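Amidohydrolase (Xanthomonas campestris pv. campestris, PDB 4DZH) probably acts as a zinc-dependent deaminase of adenosine-type nucleosides, perhaps 5'-methylthioadenosine, built on the TIM-barrel fold of the amidohydrolases. Local coordinates at residues L184-Q187 against W188-D191; A346-A349 against A350-L353. All coordinates share one frame; numbering follows the deposited sequence.

Interaction 1: residues L184-Q187 against W188-D191; sequences LHDQ and WRDD. With ZN (zinc ion), chain H.
Where helix 174-188 gives way to a loop, Trp188 N shares its hydrogen between two carbonyls of the preceding turn, Leu184 O at 3.2 Å and His185 O at 3.3 Å, both at bent angles near 135°. The chain then folds into a type II beta turn from Trp188 to Asp191 that leads to strand 194-200, so this helix end belongs to a beta-alpha-beta crossover of the TIM barrel. Two clusters of side chains illustrate how differently such an end can be dressed. On one, the indole of Trp188 is met by Gln187 CG, which lies over the face of the five-membered ring, 4.0 Å from its centroid, as a CH-pi contact; the amide stands steeply to the indole. Leu184 CD1 touches Trp188 CD1 at 3.8 Å, and both residues reach helix 143-152. The other cluster is polar. Arg189, just past the helix, folds back over its last turn, bent at chi3 (145°), until its guanidinium lies flat over Asp186 CA and within 19° of the Asp186 carboxylate plane. Arg189 NH1 forms a salt bridge with Asp186 OD1 at 3.2 Å. On its anti side, Asp186 OD1 also accepts a hydrogen bond from His185 ND1, the two atoms 3.1 Å apart and the oxygen almost within the imidazole plane. Asp186 is thus a second-shell residue: it limits rotation of the histidine ring, and Arg189 would help to stabilise the negative charge behind it. With ND1 used as the donor, the other ring nitrogen, NE2, is left to bind the metal. Leu221 O and three waters complete the coordination of the zinc ion, to which His185 NE2 binds at 2.0 Å.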
loop_
_atom_site.group_PDB
_atom_site.type_symbol
_atom_site.label_atom_id
_atom_site.label_comp_id
_atom_site.label_asym_id
_atom_site.label_seq_id
_atom_site.Cartn_x
_atom_site.Cartn_y
_atom_site.Cartn_z
ATOM N N LEU A 184 34.310 4.726 11.897
ATOM C CA LEU A 184 33.465 4.441 10.752
ATOM C C LEU A 184 33.789 5.415 9.639
ATOM O O LEU A 184 33.953 5.023 8.486
ATOM C CB LEU A 184 31.984 4.551 11.137
ATOM C CG LEU A 184 31.004 4.177 10.020
ATOM C CD1 LEU A 184 30.969 2.662 9.740
ATOM C CD2 LEU A 184 29.591 4.741 10.324
ATOM N N HIS A 185 33.865 6.692 9.974
ATOM C CA HIS A 185 34.199 7.702 8.980
ATOM C C HIS A 185 35.566 7.471 8.316
ATOM O O HIS A 185 35.675 7.548 7.093
ATOM C CB HIS A 185 34.126 9.105 9.608
ATOM C CG HIS A 185 34.747 10.166 8.755
ATOM N ND1 HIS A 185 36.095 10.459 8.800
ATOM C CD2 HIS A 185 34.216 10.975 7.804
ATOM C CE1 HIS A 185 36.365 11.412 7.923
ATOM N NE2 HIS A 185 35.245 11.736 7.300
ATOM N N ASP A 186 36.592 7.178 9.112
ATOM C CA ASP A 186 37.952 6.947 8.589
ATOM C C ASP A 186 37.991 5.711 7.662
ATOM O O ASP A 186 38.642 5.738 6.625
ATOM C CB ASP A 186 38.943 6.795 9.751
ATOM C CG ASP A 186 39.057 8.077 10.597
ATOM O OD1 ASP A 186 38.524 9.138 10.169
ATOM O OD2 ASP A 186 39.685 8.039 11.690
ATOM N N GLN A 187 37.281 4.639 8.021
ATOM C CA GLN A 187 37.273 3.399 7.226
ATOM C C GLN A 187 36.669 3.632 5.841
ATOM O O GLN A 187 37.077 3.003 4.842
ATOM C CB GLN A 187 36.444 2.323 7.950
ATOM C CG GLN A 187 36.609 0.904 7.407
ATOM C CD GLN A 187 37.998 0.338 7.713
ATOM O OE1 GLN A 187 38.757 0.917 8.498
ATOM N NE2 GLN A 187 38.326 -0.795 7.106
ATOM N N TRP A 188 35.679 4.523 5.785
ATOM C CA TRP A 188 34.866 4.670 4.572
ATOM C C TRP A 188 35.062 6.001 3.853
ATOM O O TRP A 188 34.309 6.309 2.932
ATOM C CB TRP A 188 33.361 4.398 4.874
ATOM C CG TRP A 188 33.175 2.963 5.332
ATOM C CD1 TRP A 188 33.054 2.513 6.621
ATOM C CD2 TRP A 188 33.253 1.804 4.516
ATOM N NE1 TRP A 188 32.966 1.146 6.648
ATOM C CE2 TRP A 188 33.097 0.680 5.362
ATOM C CE3 TRP A 188 33.385 1.600 3.140
ATOM C CZ2 TRP A 188 33.091 -0.630 4.879
ATOM C CZ3 TRP A 188 33.364 0.280 2.654
ATOM C CH2 TRP A 188 33.224 -0.809 3.531
ATOM N N ARG A 189 36.093 6.772 4.222
ATOM C CA ARG A 189 36.311 8.026 3.484
ATOM C C ARG A 189 36.576 7.730 1.988
ATOM O O ARG A 189 37.298 6.793 1.618
ATOM C CB ARG A 189 37.416 8.894 4.104
ATOM C CG ARG A 189 38.622 8.110 4.472
ATOM C CD ARG A 189 39.794 9.009 4.867
ATOM N NE ARG A 189 40.584 8.375 5.923
ATOM C CZ ARG A 189 40.711 8.866 7.156
ATOM N NH1 ARG A 189 40.100 10.008 7.483
ATOM N NH2 ARG A 189 41.456 8.227 8.059
ATOM N N ASP A 190 35.937 8.518 1.139
ATOM C CA ASP A 190 36.098 8.411 -0.303
ATOM C C ASP A 190 35.694 7.075 -0.911
ATOM O O ASP A 190 36.140 6.739 -2.014
ATOM C CB ASP A 190 37.534 8.752 -0.723
ATOM C CG ASP A 190 37.974 10.111 -0.217
ATOM O OD1 ASP A 190 37.195 11.088 -0.350
ATOM O OD2 ASP A 190 39.091 10.207 0.333
ATOM N N ASP A 191 34.818 6.314 -0.244
ATOM C CA ASP A 191 34.332 5.102 -0.888
ATOM C C ASP A 191 33.202 5.493 -1.833
ATOM O O ASP A 191 32.394 6.365 -1.498
ATOM C CB ASP A 191 33.786 4.127 0.154
ATOM C CG ASP A 191 33.467 2.771 -0.439
ATOM O OD1 ASP A 191 32.312 2.552 -0.926
ATOM O OD2 ASP A 191 34.377 1.906 -0.442
HETATM ZN ZN ZN H . 35.250 13.264 5.950
HETATM O O HOH W 1 33.385 12.962 4.908
HETATM O O HOH W 2 35.820 12.302 4.162
HETATM O O HOH W 3 37.042 14.506 6.356
#

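Interaction 2: residues A346-A349 against A350-L353; sequences ALDA and ATTL
Ala349 opens helix 349-363, and Ala349 O receives Leu353 N at 2.9 Å in the first turn. The backbone of Leu347 is left-handed (phi 43°), an unusual conformation for a leucine, and here the chain bends into the helix. The isobutyl group of Leu347 crosses Thr352 at about a right angle, Leu347 CG lying 3.6 Å from Thr352 OG1, and reaches the CG2 methyl of Thr351 more loosely with CD1. Thr352 holds OG1 beside its own backbone N (chi1 -61°), which turns the hydroxyl back toward the carbonyls before the helix: Leu347 O lies 3.0 Å from Thr352 OG1 and Asp348 O only slightly farther, and which of them takes the proton is not settled. Thr352 N, in contrast, makes a clear bond to Asp348 O at 2.8 Å. Asp348, the residue just before the helix, provides the cap. Asp348 OD1 is gripped twice, by Thr351 N at 2.9 Å and, from above the carboxylate plane, by Thr351 OG1 at 2.7 Å. Two donors together fix the rotation of the carboxylate, whose negative charge probably interacts favourably with the helix N-terminus. The Ala349 methyl meets Ile402 and Tyr403 of helix 397-403, and Ala349 N bonds to Asp93 of the second subunit, so the helix start also belongs to the dimer interface. The whole is a classic aspartate N-cap, in which a side-chain oxygen just before a helix accepts the N-H three residues on, reinforced here by a threonine hydroxyl.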
loop_
_atom_site.group_PDB
_atom_site.type_symbol
_atom_site.label_atom_id
_atom_site.label_comp_id
_atom_site.label_asym_id
_atom_site.label_seq_id
_atom_site.Cartn_x
_atom_site.Cartn_y
_atom_site.Cartn_z
ATOM N N ALA A 346 -2.063 18.219 -4.002
ATOM C CA ALA A 346 -0.863 18.040 -3.178
ATOM C C ALA A 346 -0.050 16.829 -3.635
ATOM O O ALA A 346 -0.657 15.798 -4.004
ATOM C CB ALA A 346 -1.260 17.848 -1.726
ATOM N N LEU A 347 1.276 16.953 -3.606
ATOM C CA LEU A 347 2.194 15.843 -3.845
ATOM C C LEU A 347 1.737 14.994 -5.029
ATOM O O LEU A 347 1.384 13.803 -4.885
ATOM C CB LEU A 347 2.325 14.989 -2.585
ATOM C CG LEU A 347 3.759 14.804 -2.110
ATOM C CD1 LEU A 347 4.352 16.156 -1.709
ATOM C CD2 LEU A 347 3.869 13.818 -0.950
ATOM N N ASP A 348 1.728 15.606 -6.208
ATOM C CA ASP A 348 1.279 14.869 -7.398
ATOM C C ASP A 348 2.245 13.740 -7.735
ATOM O O ASP A 348 3.309 13.603 -7.121
ATOM C CB ASP A 348 0.984 15.785 -8.606
ATOM C CG ASP A 348 2.220 16.526 -9.146
ATOM O OD1 ASP A 348 3.373 16.121 -8.923
ATOM O OD2 ASP A 348 2.008 17.546 -9.846
ATOM N N ALA A 349 1.875 12.904 -8.696
ATOM C CA ALA A 349 2.662 11.709 -8.927
ATOM C C ALA A 349 4.135 12.035 -9.237
ATOM O O ALA A 349 5.058 11.396 -8.692
ATOM C CB ALA A 349 2.045 10.880 -10.036
ATOM N N ALA A 350 4.350 12.990 -10.141
ATOM C CA ALA A 350 5.711 13.386 -10.507
ATOM C C ALA A 350 6.528 13.891 -9.300
ATOM O O ALA A 350 7.709 13.521 -9.142
ATOM C CB ALA A 350 5.677 14.451 -11.590
ATOM N N THR A 351 5.895 14.717 -8.475
ATOM C CA THR A 351 6.503 15.286 -7.272
ATOM C C THR A 351 6.825 14.211 -6.249
ATOM O O THR A 351 7.883 14.223 -5.615
ATOM C CB THR A 351 5.578 16.339 -6.672
ATOM O OG1 THR A 351 5.402 17.398 -7.634
ATOM C CG2 THR A 351 6.165 16.919 -5.390
ATOM N N THR A 352 5.912 13.257 -6.101
ATOM C CA THR A 352 6.157 12.159 -5.165
ATOM C C THR A 352 7.327 11.295 -5.661
ATOM O O THR A 352 8.213 10.912 -4.881
ATOM C CB THR A 352 4.884 11.285 -4.958
ATOM O OG1 THR A 352 3.809 12.077 -4.417
ATOM C CG2 THR A 352 5.210 10.174 -3.987
ATOM N N LEU A 353 7.320 10.938 -6.947
ATOM C CA LEU A 353 8.408 10.153 -7.500
ATOM C C LEU A 353 9.748 10.911 -7.374
ATOM O O LEU A 353 10.801 10.295 -7.108
ATOM C CB LEU A 353 8.110 9.718 -8.944
ATOM C CG LEU A 353 9.152 8.700 -9.446
ATOM C CD1 LEU A 353 9.044 7.341 -8.718
ATOM C CD2 LEU A 353 8.962 8.463 -10.930
#

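Interaction 1 precedes interaction 2 along the chain, and the two lie on opposite sides of its centre, their own centres about 35 Å apart and their nearest atoms about 23 Å apart. All four segments belong to the amidohydrolase region of the chain, but they lie at opposite helix ends: residues 184-191 finish helix 174-188, which links strands 156-163 and 194-200, whereas residues 346-353 start helix 349-363, which follows helix 326-341. Neither supplies a ligand to the zinc held by His79, His81, His228 and Asp316. Interaction 1 instead contributes to a separate zinc site with Leu221, so a histidine of one helix's last turn binds zinc, while the start of the other helix touches the second subunit.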